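Local coordinates for protein transcriptional activator of comK gene (Bacillus halodurans, PDB 2HQB) that probably acts as a surface lipoprotein that promotes expression of the competence gene comK, built like a periplasmic-type ligand-binding protein, at residues N47-A52 against A75-T80; F68-A73 against V91-E96; R55-V60 against N83-V88; L10-T15 against V40-G45; N101-H106 against G249-D254. All blocks are in the same frame, centred on the assembly; numbering follows the deposited sequence.

Contact 1: residues N47-A52 against A75-T80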
# COMPACT_ATOMS: atom_id res chain seq x y z
N ASN A 47 -14.08 5.97 15.03
CA ASN A 47 -14.98 5.56 13.95
C ASN A 47 -16.08 6.53 13.42
O ASN A 47 -16.91 6.14 12.60
CB ASN A 47 -15.59 4.21 14.35
CG ASN A 47 -14.53 3.17 14.71
OD1 ASN A 47 -14.70 2.41 15.65
ND2 ASN A 47 -13.46 3.12 13.95
N SER A 48 -16.07 7.78 13.88
CA SER A 48 -17.06 8.73 13.40
C SER A 48 -16.51 10.14 13.42
O SER A 48 -15.53 10.40 14.11
CB SER A 48 -18.30 8.70 14.28
OG SER A 48 -17.98 9.02 15.62
N GLU A 49 -17.12 11.05 12.68
CA GLU A 49 -16.64 12.41 12.74
C GLU A 49 -16.63 12.82 14.22
O GLU A 49 -15.63 13.36 14.73
CB GLU A 49 -17.53 13.34 11.92
CG GLU A 49 -16.92 14.72 11.70
CD GLU A 49 -17.53 15.49 10.54
OE1 GLU A 49 -18.64 16.03 10.70
OE2 GLU A 49 -16.88 15.55 9.46
N GLN A 50 -17.74 12.53 14.91
CA GLN A 50 -17.93 12.84 16.33
C GLN A 50 -16.70 12.54 17.17
O GLN A 50 -16.10 13.45 17.75
CB GLN A 50 -19.13 12.06 16.89
CG GLN A 50 -19.31 12.18 18.44
CD GLN A 50 -19.97 10.94 19.11
OE1 GLN A 50 -19.43 9.81 19.10
NE2 GLN A 50 -21.16 11.16 19.71
N LYS A 51 -16.33 11.26 17.22
CA LYS A 51 -15.19 10.82 18.00
C LYS A 51 -13.93 11.49 17.50
O LYS A 51 -13.12 11.98 18.28
CB LYS A 51 -15.00 9.30 17.90
CG LYS A 51 -16.10 8.46 18.51
CD LYS A 51 -16.07 7.02 17.95
CE LYS A 51 -17.33 6.24 18.32
NZ LYS A 51 -17.51 5.06 17.43
N ALA A 52 -13.76 11.51 16.18
CA ALA A 52 -12.58 12.09 15.58
C ALA A 52 -12.43 13.52 16.08
O ALA A 52 -11.34 13.90 16.49
CB ALA A 52 -12.68 12.04 14.05
N ALA A 75 -9.77 12.36 6.11
CA ALA A 75 -9.58 13.55 5.34
C ALA A 75 -10.83 14.39 5.50
O ALA A 75 -10.77 15.59 5.78
CB ALA A 75 -9.33 13.20 3.91
N GLU A 76 -11.98 13.77 5.37
CA GLU A 76 -13.23 14.51 5.55
C GLU A 76 -13.35 15.00 7.00
O GLU A 76 -13.81 16.12 7.25
CB GLU A 76 -14.43 13.62 5.21
CG GLU A 76 -15.77 14.19 5.65
CD GLU A 76 -16.02 15.58 5.09
OE1 GLU A 76 -15.35 15.95 4.09
OE2 GLU A 76 -16.88 16.30 5.65
N TYR A 77 -12.95 14.14 7.95
CA TYR A 77 -12.99 14.47 9.37
C TYR A 77 -12.13 15.71 9.64
O TYR A 77 -12.54 16.62 10.36
CB TYR A 77 -12.41 13.34 10.20
CG TYR A 77 -13.16 12.03 10.24
CD1 TYR A 77 -12.51 10.86 10.63
CD2 TYR A 77 -14.52 11.95 9.95
CE1 TYR A 77 -13.18 9.67 10.72
CE2 TYR A 77 -15.20 10.73 10.04
CZ TYR A 77 -14.52 9.60 10.43
OH TYR A 77 -15.15 8.39 10.56
N PHE A 78 -10.93 15.73 9.06
CA PHE A 78 -10.00 16.84 9.25
C PHE A 78 -10.47 18.09 8.53
O PHE A 78 -10.17 19.21 8.95
CB PHE A 78 -8.61 16.48 8.72
CG PHE A 78 -7.92 15.41 9.49
CD1 PHE A 78 -6.86 14.73 8.95
CD2 PHE A 78 -8.32 15.10 10.77
CE1 PHE A 78 -6.21 13.74 9.66
CE2 PHE A 78 -7.68 14.11 11.49
CZ PHE A 78 -6.62 13.43 10.94
N SER A 79 -11.20 17.90 7.44
CA SER A 79 -11.64 19.05 6.68
C SER A 79 -12.70 19.88 7.38
O SER A 79 -12.78 21.09 7.20
CB SER A 79 -12.16 18.61 5.33
OG SER A 79 -11.09 18.12 4.55
N THR A 80 -13.50 19.22 8.20
CA THR A 80 -14.56 19.91 8.91
C THR A 80 -14.03 20.47 10.21
O THR A 80 -14.81 20.85 11.08
CB THR A 80 -15.75 18.95 9.19
OG1 THR A 80 -15.27 17.67 9.67
CG2 THR A 80 -16.57 18.75 7.92
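Tyr-77 carries most of this contact, laying its ring against the first turn of helix 49-61. The packing is partly apolar: Ala-52 CB makes an off-centre CH-pi contact with the ring, 4.1 Å from its centroid and 3.6 Å from Tyr-77 CD1. Backbone atoms add to it. Ser-48 O sits over one ring face toward the rim, and Glu-49 N approaches Tyr-77 CE2 obliquely to 3.3 Å. With chi1 at -67°, CG lies opposite the carbonyl carbon, and this swings the ring across to the helix start. An alanine here is likely to leave Ala-52 and the Ser-48 to Glu-49 peptide without the ring that covers them.

The polar part lies at the carboxylate. Glu-49 OE2 is 2.7 Å from Thr-80 OG1, which also lies 3.0 Å from Tyr-77 O, and the single hydroxyl proton can serve either acceptor. Glu-76 OE2 stands 3.9 Å from Glu-49 OE2. At the start of helix 49-61, Ser-48 acts as N-cap, its OG accepting from Lys-51 N at 3.2 Å.

Two helices of the Rossmann-like lobe thus meet at the surface mainly through one aromatic ring, while the carboxylates of Glu-49 and Glu-76 would be expected to repel, perhaps raising the pKa of one.

Contact 2: residues F68-A73 against V91-E96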
# COMPACT_ATOMS: atom_id res chain seq x y z
N PHE A 68 -2.08 12.64 12.36
CA PHE A 68 -2.31 11.74 11.21
C PHE A 68 -3.65 11.00 11.34
O PHE A 68 -4.14 10.76 12.45
CB PHE A 68 -1.23 10.69 11.09
CG PHE A 68 0.07 11.22 10.57
CD1 PHE A 68 1.06 11.63 11.44
CD2 PHE A 68 0.34 11.21 9.20
CE1 PHE A 68 2.29 12.01 10.98
CE2 PHE A 68 1.58 11.60 8.72
CZ PHE A 68 2.55 11.99 9.61
N GLY A 69 -4.22 10.68 10.19
CA GLY A 69 -5.50 9.97 10.13
C GLY A 69 -5.28 8.83 9.15
O GLY A 69 -5.07 9.05 7.96
N HIS A 70 -5.31 7.61 9.65
CA HIS A 70 -5.03 6.51 8.77
C HIS A 70 -6.26 6.02 8.05
O HIS A 70 -7.02 5.19 8.56
CB HIS A 70 -4.37 5.39 9.52
CG HIS A 70 -3.55 4.53 8.65
ND1 HIS A 70 -2.60 5.05 7.78
CD2 HIS A 70 -3.51 3.19 8.50
CE1 HIS A 70 -2.01 4.06 7.14
NE2 HIS A 70 -2.54 2.92 7.55
N GLY A 71 -6.46 6.53 6.86
CA GLY A 71 -7.62 6.13 6.15
C GLY A 71 -8.27 7.26 5.42
O GLY A 71 -8.10 8.41 5.77
N HIS A 72 -9.03 6.92 4.41
CA HIS A 72 -9.70 7.88 3.57
C HIS A 72 -10.73 8.81 4.24
O HIS A 72 -10.97 9.93 3.76
CB HIS A 72 -10.36 7.11 2.43
CG HIS A 72 -11.50 7.82 1.80
ND1 HIS A 72 -11.35 8.66 0.71
CD2 HIS A 72 -12.82 7.86 2.13
CE1 HIS A 72 -12.52 9.18 0.39
NE2 HIS A 72 -13.43 8.72 1.24
N ALA A 73 -11.32 8.35 5.33
CA ALA A 73 -12.36 9.14 5.97
C ALA A 73 -11.89 10.23 6.91
O ALA A 73 -12.67 11.09 7.31
CB ALA A 73 -13.25 8.23 6.70
N VAL A 91 -2.62 15.51 8.52
CA VAL A 91 -2.29 14.65 7.40
C VAL A 91 -3.29 13.50 7.38
O VAL A 91 -3.63 12.94 8.42
CB VAL A 91 -0.88 14.05 7.51
CG1 VAL A 91 -0.41 13.55 6.14
CG2 VAL A 91 0.08 15.07 8.03
N SER A 92 -3.79 13.16 6.20
CA SER A 92 -4.73 12.06 6.10
C SER A 92 -4.11 11.07 5.15
O SER A 92 -3.31 11.43 4.27
CB SER A 92 -6.08 12.51 5.51
OG SER A 92 -6.19 12.26 4.10
N PHE A 93 -4.44 9.81 5.32
CA PHE A 93 -3.94 8.84 4.38
C PHE A 93 -5.09 8.59 3.41
O PHE A 93 -6.11 8.05 3.80
CB PHE A 93 -3.55 7.56 5.09
CG PHE A 93 -2.14 7.18 4.87
CD1 PHE A 93 -1.12 7.77 5.63
CD2 PHE A 93 -1.80 6.28 3.85
CE1 PHE A 93 0.24 7.47 5.38
CE2 PHE A 93 -0.44 5.96 3.57
CZ PHE A 93 0.59 6.56 4.34
N ASN A 94 -4.95 9.07 2.17
CA ASN A 94 -5.95 8.85 1.11
C ASN A 94 -7.12 9.75 0.82
O ASN A 94 -7.83 9.51 -0.16
CB ASN A 94 -6.54 7.45 1.15
CG ASN A 94 -5.54 6.40 0.88
OD1 ASN A 94 -4.52 6.64 0.24
ND2 ASN A 94 -5.81 5.19 1.36
N GLY A 95 -7.42 10.74 1.61
CA GLY A 95 -8.59 11.51 1.19
C GLY A 95 -8.23 12.60 0.19
O GLY A 95 -7.11 12.64 -0.33
N GLU A 96 -9.17 13.47 -0.09
CA GLU A 96 -8.94 14.59 -1.00
C GLU A 96 -9.00 15.79 -0.04
O GLU A 96 -9.97 15.95 0.70
CB GLU A 96 -10.05 14.66 -2.07
CG GLU A 96 -11.50 14.55 -1.50
CD GLU A 96 -12.63 14.67 -2.55
OE1 GLU A 96 -12.74 15.74 -3.20
OE2 GLU A 96 -13.42 13.70 -2.71
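Phe-93 N donates to Gly-69 O at 2.8 Å, nearly along the C=O axis, and this bond fixes the register of two parallel strands. The return bond from Gly-69 N to Val-91 O, 2.9 Å long, is weak because its N-H...O angle is only 127°. Phe-68 thereby pairs with Val-91 and Gly-69 with Ser-92.

Phe-68 and Val-91 point the same way from the sheet. Val-91 CG2 stands over one face of the Phe-68 ring, 4.2 Å from the centroid, while Phe-68 CD2 lies beside Val-91 CB at 3.5 Å. Farther along, the imidazole of His-70 turns an edge to the face of Phe-93 in a T-shaped pair, centroids 4.9 Å apart and planes at 61°. His-70 CG is set anti to its N (chi1 -155°), which brings ND1 and CE1 above the Phe-93 ring. Tyr-234 of another part of the chain meets both phenylalanine rings.

Ser-92 OG accepts from Gly-95 N at 3.2 Å, an ST motif that shapes the turn after the strand. The two strands flank helix 73-79 as a beta-alpha-beta crossover. Their pairing therefore rests on few backbone bonds, with buried aromatic packing supplying much of the side-chain contact.

Contact 3: residues R55-V60 against N83-V88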
# COMPACT_ATOMS: atom_id res chain seq x y z
N ARG A 55 -11.46 13.53 19.93
CA ARG A 55 -10.09 13.09 20.14
C ARG A 55 -9.07 14.06 19.59
O ARG A 55 -7.88 13.95 19.88
CB ARG A 55 -9.86 11.70 19.54
CG ARG A 55 -10.76 10.61 20.09
CD ARG A 55 -10.48 10.24 21.55
NE ARG A 55 -11.56 9.43 22.14
CZ ARG A 55 -12.61 9.93 22.79
NH1 ARG A 55 -12.72 11.24 22.95
NH2 ARG A 55 -13.58 9.12 23.26
N ILE A 56 -9.52 15.01 18.79
CA ILE A 56 -8.60 15.98 18.22
C ILE A 56 -8.42 17.09 19.23
O ILE A 56 -7.36 17.73 19.32
CB ILE A 56 -9.16 16.52 16.87
CG1 ILE A 56 -9.05 15.40 15.81
CG2 ILE A 56 -8.42 17.82 16.43
CD1 ILE A 56 -9.24 15.85 14.36
N LYS A 57 -9.46 17.30 20.02
CA LYS A 57 -9.46 18.32 21.05
C LYS A 57 -8.47 17.88 22.10
O LYS A 57 -7.53 18.62 22.42
CB LYS A 57 -10.86 18.47 21.63
CG LYS A 57 -11.81 19.12 20.61
CD LYS A 57 -13.30 18.79 20.78
CE LYS A 57 -14.10 19.39 19.59
NZ LYS A 57 -15.55 18.99 19.55
N GLU A 58 -8.63 16.66 22.60
CA GLU A 58 -7.72 16.15 23.60
C GLU A 58 -6.28 16.23 23.06
O GLU A 58 -5.39 16.78 23.70
CB GLU A 58 -8.05 14.71 23.92
CG GLU A 58 -9.54 14.44 24.03
CD GLU A 58 -9.87 12.98 24.39
OE1 GLU A 58 -9.42 12.04 23.69
OE2 GLU A 58 -10.60 12.78 25.38
N LEU A 59 -6.06 15.71 21.87
CA LEU A 59 -4.72 15.70 21.31
C LEU A 59 -4.03 17.04 21.28
O LEU A 59 -2.86 17.16 21.68
CB LEU A 59 -4.77 15.11 19.91
CG LEU A 59 -4.83 13.60 19.82
CD1 LEU A 59 -4.94 13.22 18.36
CD2 LEU A 59 -3.58 13.00 20.42
N VAL A 60 -4.73 18.06 20.79
CA VAL A 60 -4.14 19.39 20.72
C VAL A 60 -4.10 20.03 22.09
O VAL A 60 -3.28 20.92 22.35
CB VAL A 60 -4.88 20.31 19.76
CG1 VAL A 60 -4.01 21.50 19.49
CG2 VAL A 60 -5.15 19.59 18.44
N ASN A 83 -9.77 24.27 10.21
CA ASN A 83 -9.73 25.73 10.24
C ASN A 83 -9.83 26.32 11.62
O ASN A 83 -9.60 27.51 11.79
CB ASN A 83 -10.82 26.34 9.36
CG ASN A 83 -10.36 26.50 7.94
OD1 ASN A 83 -9.22 26.90 7.69
ND2 ASN A 83 -11.24 26.20 6.99
N GLN A 84 -10.19 25.51 12.61
CA GLN A 84 -10.26 26.02 13.97
C GLN A 84 -9.01 25.63 14.73
O GLN A 84 -8.90 25.86 15.92
CB GLN A 84 -11.48 25.48 14.68
CG GLN A 84 -11.70 24.04 14.48
CD GLN A 84 -13.01 23.60 15.08
OE1 GLN A 84 -13.14 23.50 16.31
NE2 GLN A 84 -13.99 23.36 14.23
N TYR A 85 -8.06 25.03 14.01
CA TYR A 85 -6.81 24.61 14.59
C TYR A 85 -5.72 25.03 13.64
O TYR A 85 -4.98 24.21 13.11
CB TYR A 85 -6.81 23.11 14.76
CG TYR A 85 -7.77 22.63 15.80
CD1 TYR A 85 -9.00 22.09 15.44
CD2 TYR A 85 -7.43 22.65 17.15
CE1 TYR A 85 -9.87 21.56 16.39
CE2 TYR A 85 -8.30 22.14 18.12
CZ TYR A 85 -9.51 21.59 17.73
OH TYR A 85 -10.38 21.04 18.65
N PRO A 86 -5.59 26.33 13.42
CA PRO A 86 -4.55 26.80 12.50
C PRO A 86 -3.14 26.43 12.92
O PRO A 86 -2.26 26.22 12.09
CB PRO A 86 -4.81 28.31 12.44
CG PRO A 86 -5.35 28.59 13.85
CD PRO A 86 -6.28 27.45 14.11
N ASP A 87 -2.95 26.33 14.23
CA ASP A 87 -1.65 26.02 14.82
C ASP A 87 -1.29 24.53 14.76
O ASP A 87 -0.22 24.13 15.24
CB ASP A 87 -1.66 26.51 16.28
CG ASP A 87 -2.89 26.00 17.09
OD1 ASP A 87 -4.02 25.92 16.53
OD2 ASP A 87 -2.73 25.69 18.30
N VAL A 88 -2.17 23.74 14.14
CA VAL A 88 -2.06 22.28 14.02
C VAL A 88 -2.19 21.83 12.58
O VAL A 88 -3.09 22.27 11.87
CB VAL A 88 -3.19 21.64 14.82
CG1 VAL A 88 -3.10 20.12 14.80
CG2 VAL A 88 -3.16 22.20 16.21
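Tyr-85 reaches from the loop before strand 89-93 to the side of helix 49-61 in a mainly apolar contact, with no hydrogen bond crossing between the two segments. Ile-56 CG2 lies over one face of the ring, toward its rim, 4.0 Å from Tyr-85 CE1. Val-60 CG2 approaches the same ring obliquely, at 4.0 Å from Tyr-85 CD2. The aliphatic part of Lys-57 crosses at about a right angle and brings CG to the ring's edge beside the hydroxyl. With chi1 at -69°, CG is anti to the carbonyl carbon, which lays the ring against these three residues. A serine in its place would probably uncover Ile-56 CG2 and Val-60 CG2 and open a gap between loop and helix.

The second apolar touch joins two valines tip to tip, Val-60 CG1 meeting Val-88 CG2 at 3.5 Å. One methyl branch of Val-60 thus serves Val-88 and the other faces both Val-88 and Tyr-85.

Within the loop, Tyr-85 to Val-88 form a type I beta turn, closed by Val-88 N donating to Tyr-85 O at 3.0 Å, and this places the side chains of Tyr-85 and Val-88 on the helix side.

Behind this contact the helix rests on the sheet: Ile-56 touches Leu-11, Ile-67 and Phe-90, Val-60 touches Ile-67, and Tyr-85 also packs on Phe-90 of strand 89-93. Asn-101, just before strand 102-107, donates weakly from ND2 to the carbonyls of Tyr-85 and Val-88, besides a full hydrogen bond elsewhere.

Contact 4: residues L10-T15 against V40-G45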
# COMPACT_ATOMS: atom_id res chain seq x y z
N LEU A 10 -1.96 10.11 16.22
CA LEU A 10 -2.45 9.27 15.15
C LEU A 10 -3.86 8.83 15.46
O LEU A 10 -4.15 8.36 16.56
CB LEU A 10 -1.57 8.03 14.94
CG LEU A 10 -2.13 6.96 13.97
CD1 LEU A 10 -2.31 7.57 12.59
CD2 LEU A 10 -1.19 5.77 13.91
N LEU A 11 -4.76 9.02 14.51
CA LEU A 11 -6.11 8.55 14.70
C LEU A 11 -6.16 7.32 13.81
O LEU A 11 -5.62 7.32 12.71
CB LEU A 11 -7.14 9.56 14.23
CG LEU A 11 -7.25 10.87 14.98
CD1 LEU A 11 -8.48 11.53 14.49
CD2 LEU A 11 -7.32 10.65 16.51
N VAL A 12 -6.78 6.26 14.31
CA VAL A 12 -6.89 5.03 13.55
C VAL A 12 -8.31 4.47 13.76
O VAL A 12 -8.93 4.70 14.80
CB VAL A 12 -5.78 4.08 13.98
CG1 VAL A 12 -6.16 3.33 15.22
CG2 VAL A 12 -5.45 3.19 12.88
N GLU A 13 -8.87 3.81 12.76
CA GLU A 13 -10.22 3.28 12.91
C GLU A 13 -10.18 1.77 12.83
O GLU A 13 -9.20 1.21 12.36
CB GLU A 13 -11.11 3.83 11.81
CG GLU A 13 -10.84 3.19 10.48
CD GLU A 13 -11.59 3.86 9.35
OE1 GLU A 13 -12.84 4.04 9.46
OE2 GLU A 13 -10.92 4.19 8.35
N ASP A 14 -11.25 1.10 13.26
CA ASP A 14 -11.26 -0.36 13.25
C ASP A 14 -11.11 -1.03 11.87
O ASP A 14 -11.87 -0.71 10.96
CB ASP A 14 -12.52 -0.81 14.00
CG ASP A 14 -12.44 -0.49 15.52
OD1 ASP A 14 -11.54 -1.05 16.19
OD2 ASP A 14 -13.26 0.31 16.05
N THR A 15 -10.10 -1.90 11.71
CA THR A 15 -9.75 -2.64 10.46
C THR A 15 -10.83 -2.80 9.34
O THR A 15 -10.54 -3.06 8.14
CB THR A 15 -9.15 -4.09 10.80
OG1 THR A 15 -9.54 -5.05 9.79
CG2 THR A 15 -9.58 -4.54 12.21
N VAL A 40 4.89 10.80 20.86
CA VAL A 40 3.85 10.26 20.02
C VAL A 40 2.63 9.85 20.83
O VAL A 40 2.76 9.48 21.98
CB VAL A 40 4.50 9.08 19.27
CG1 VAL A 40 3.75 7.84 19.50
CG2 VAL A 40 4.66 9.42 17.83
N VAL A 41 1.44 9.98 20.25
CA VAL A 41 0.20 9.56 20.93
C VAL A 41 -0.77 8.98 19.92
O VAL A 41 -0.96 9.54 18.84
CB VAL A 41 -0.51 10.71 21.61
CG1 VAL A 41 -1.71 10.17 22.38
CG2 VAL A 41 0.43 11.44 22.50
N LEU A 42 -1.40 7.88 20.31
CA LEU A 42 -2.31 7.14 19.44
C LEU A 42 -3.68 7.07 20.00
O LEU A 42 -3.83 6.85 21.16
CB LEU A 42 -1.80 5.71 19.27
CG LEU A 42 -2.83 4.72 18.73
CD1 LEU A 42 -2.90 4.95 17.23
CD2 LEU A 42 -2.48 3.26 19.04
N GLU A 43 -4.69 7.25 19.16
CA GLU A 43 -6.08 7.13 19.59
C GLU A 43 -6.65 6.06 18.65
O GLU A 43 -6.51 6.16 17.43
CB GLU A 43 -6.81 8.45 19.40
CG GLU A 43 -6.31 9.58 20.28
CD GLU A 43 -6.45 9.28 21.78
OE1 GLU A 43 -7.54 8.86 22.24
OE2 GLU A 43 -5.46 9.50 22.52
N GLU A 44 -7.26 5.03 19.21
CA GLU A 44 -7.79 3.92 18.41
C GLU A 44 -9.32 3.97 18.47
O GLU A 44 -9.87 4.72 19.28
CB GLU A 44 -7.30 2.60 18.99
CG GLU A 44 -5.82 2.54 19.39
CD GLU A 44 -5.46 1.22 20.07
OE1 GLU A 44 -5.57 0.17 19.40
OE2 GLU A 44 -5.08 1.23 21.27
N GLY A 45 -9.99 3.17 17.62
CA GLY A 45 -11.46 3.13 17.59
C GLY A 45 -12.13 4.41 17.14
O GLY A 45 -13.33 4.60 17.38
O HOH W 1 -9.21 1.02 16.10
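Leu-10 and Leu-42 adopt nearly the same conformation, each with CG anti to the backbone N (chi1 171° and 164°), and their side chains consequently lie alongside one another on one face of the sheet, Leu-10 CD2 reaching Leu-42 CD1 at 3.8 Å. On the opposite face Leu-11 crosses Glu-43, its CD2 resting against Glu-43 CB at 3.7 Å. Glu-43 bends at chi2 (-61°), which leads its carboxylate away from strand 7-11, beside Arg-55 and Glu-58 of helix 49-61. Val-12 places CG1 between its backbone N and carbonyl carbon, and that methyl lies against the backbone just past strand 39-43, 3.6 Å from Glu-44 CA.

The backbones run parallel and are joined by three hydrogen bonds. Leu-10 N donates to Val-41 O at 2.9 Å, Glu-43 N returns to Leu-10 O at 2.9 Å, and Val-12 N continues the pattern to Glu-43 O at 3.1 Å. Beyond the strands the two chain segments part, and a water takes over: it accepts from Gly-45 N at 2.7 Å and donates weakly to Asp-14 OD1.

Strand 39-43 is an outermost strand of the six-stranded parallel sheet, and strand 7-11 is its neighbour inward. The chemistry therefore changes along the pair, from regular amide bonding beside packed leucine side chains, to a water-mediated link where the segments beyond the strands turn to solvent with acidic side chains.

Contact 5: residues N101-H106 against G249-D254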
# COMPACT_ATOMS: atom_id res chain seq x y z
N ASN A 101 -3.19 23.98 6.44
CA ASN A 101 -2.60 23.10 7.46
C ASN A 101 -3.17 21.67 7.35
O ASN A 101 -3.33 20.97 8.35
CB ASN A 101 -2.92 23.66 8.83
CG ASN A 101 -4.37 23.72 9.05
OD1 ASN A 101 -5.12 23.67 8.08
ND2 ASN A 101 -4.79 23.83 10.31
N ILE A 102 -3.47 21.25 6.13
CA ILE A 102 -4.04 19.95 5.86
C ILE A 102 -3.39 19.37 4.62
O ILE A 102 -3.24 20.06 3.62
CB ILE A 102 -5.58 20.09 5.71
CG1 ILE A 102 -6.25 18.74 5.83
CG2 ILE A 102 -5.93 20.74 4.40
CD1 ILE A 102 -7.74 18.89 6.23
N THR A 103 -2.98 18.10 4.71
CA THR A 103 -2.33 17.38 3.62
C THR A 103 -2.98 15.99 3.44
O THR A 103 -3.79 15.56 4.27
CB THR A 103 -0.86 17.18 3.97
OG1 THR A 103 -0.27 18.46 4.15
CG2 THR A 103 -0.10 16.42 2.87
N SER A 104 -2.66 15.30 2.35
CA SER A 104 -3.18 13.94 2.13
C SER A 104 -2.10 13.14 1.42
O SER A 104 -1.40 13.64 0.55
CB SER A 104 -4.47 13.91 1.30
OG SER A 104 -4.21 13.92 -0.08
N LEU A 105 -1.98 11.89 1.81
CA LEU A 105 -0.96 11.04 1.24
C LEU A 105 -1.57 9.95 0.37
O LEU A 105 -2.60 9.37 0.74
CB LEU A 105 -0.16 10.43 2.39
CG LEU A 105 0.35 11.46 3.39
CD1 LEU A 105 0.94 10.77 4.57
CD2 LEU A 105 1.39 12.33 2.71
N HIS A 106 -0.92 9.67 -0.75
CA HIS A 106 -1.37 8.62 -1.67
C HIS A 106 -0.20 7.82 -2.24
O HIS A 106 0.85 8.38 -2.59
CB HIS A 106 -2.13 9.22 -2.83
CG HIS A 106 -3.26 10.09 -2.42
ND1 HIS A 106 -4.56 9.64 -2.36
CD2 HIS A 106 -3.30 11.40 -2.08
CE1 HIS A 106 -5.35 10.64 -2.00
NE2 HIS A 106 -4.61 11.72 -1.83
N GLY A 249 -2.24 19.93 0.81
CA GLY A 249 -2.96 19.35 -0.29
C GLY A 249 -2.59 17.89 -0.51
O GLY A 249 -1.93 17.27 0.32
N ASN A 250 -3.00 17.34 -1.65
CA ASN A 250 -2.76 15.95 -1.96
C ASN A 250 -1.41 15.62 -2.57
O ASN A 250 -1.10 16.03 -3.67
CB ASN A 250 -3.87 15.48 -2.88
CG ASN A 250 -5.21 16.13 -2.54
OD1 ASN A 250 -5.64 16.16 -1.38
ND2 ASN A 250 -5.86 16.67 -3.55
N LEU A 251 -0.62 14.84 -1.84
CA LEU A 251 0.69 14.44 -2.30
C LEU A 251 0.70 12.99 -2.80
O LEU A 251 0.05 12.14 -2.22
CB LEU A 251 1.69 14.61 -1.16
CG LEU A 251 1.56 15.95 -0.42
CD1 LEU A 251 2.87 16.23 0.30
CD2 LEU A 251 1.21 17.09 -1.37
N TYR A 252 1.44 12.71 -3.87
CA TYR A 252 1.50 11.35 -4.41
C TYR A 252 2.89 10.74 -4.38
O TYR A 252 3.84 11.38 -4.82
CB TYR A 252 0.97 11.33 -5.83
CG TYR A 252 -0.51 11.50 -5.87
CD1 TYR A 252 -1.10 12.77 -5.71
CD2 TYR A 252 -1.35 10.38 -5.96
CE1 TYR A 252 -2.50 12.91 -5.64
CE2 TYR A 252 -2.74 10.50 -5.89
CZ TYR A 252 -3.32 11.77 -5.72
OH TYR A 252 -4.70 11.87 -5.60
N TYR A 253 3.01 9.51 -3.88
CA TYR A 253 4.31 8.84 -3.77
C TYR A 253 4.41 7.56 -4.58
O TYR A 253 3.44 6.81 -4.69
CB TYR A 253 4.60 8.59 -2.30
CG TYR A 253 4.53 9.85 -1.48
CD1 TYR A 253 3.31 10.48 -1.22
CD2 TYR A 253 5.67 10.43 -0.98
CE1 TYR A 253 3.25 11.65 -0.48
CE2 TYR A 253 5.62 11.59 -0.24
CZ TYR A 253 4.42 12.20 0.00
OH TYR A 253 4.42 13.38 0.72
N ASP A 254 5.59 7.29 -5.13
CA ASP A 254 5.79 6.11 -5.98
C ASP A 254 7.22 5.64 -5.87
O ASP A 254 7.91 5.99 -4.91
CB ASP A 254 5.50 6.49 -7.43
CG ASP A 254 5.16 5.31 -8.30
OD1 ASP A 254 5.37 4.16 -7.86
OD2 ASP A 254 4.68 5.54 -9.43
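His-106 and Tyr-252 stack offset, their planes 9° apart and centroids separated by 4.4 Å. Tyr-252 OH stands over the centre of the imidazole, while His-106 CD2 lies above the rim of the phenol ring. At the histidine's edge, in its plane, is Leu-251 O, 3.4 Å from His-106 CD2. Another edge meets a carbonyl at Tyr-253, whose ring takes His-106 O in plane near CD1. The rotation of the imidazole is fixed by His-106 NE2, which donates to Ser-104 OG at 2.8 Å. That hydroxyl in turn donates to Asn-250 OD1 at 3.0 Å, an oxygen that also accepts from Val-97 N.

These side chains ride on two parallel strands, 102-107 and 249-253, the latter an edge of the six-stranded sheet, a fold of the periplasmic-binding-protein kind. Backbone bonds alternate between them: Gly-249 N to Ile-102 O, Ser-104 N to Gly-249 O, Leu-251 N to Ser-104 O at 2.8 Å, the weak His-106 N to Leu-251 O, and Tyr-253 N to His-106 O at 2.8 Å.

On the other face Thr-103 CG2 packs on Leu-251 CG at 3.7 Å, and Leu-105 CD2 meets Tyr-253 CE1 at 3.8 Å near Leu-233 and Val-237 of helix 230-240.

Overall arrangement
From the N terminus, contact 4 comes first, pairing strands 7-11 and 39-43 around the loop that holds helix 23-35. Contacts 1, 3 and 2 follow with segments that alternate along the chain, so each crosses the other two: 47-52, 55-60 and 68-73 open in that order, then 75-80, 83-88 and 91-96 close in the same order. They bind helix 49-61 to helix 73-79 and the loop after it, and strand 66-69 to 89-93. Contact 5 closes last, across 142 residues that include five of the six strands of the second sheet. Contacts 4, 2 and 5 lie across one sheet, contacts 1 and 3 among its flanking elements.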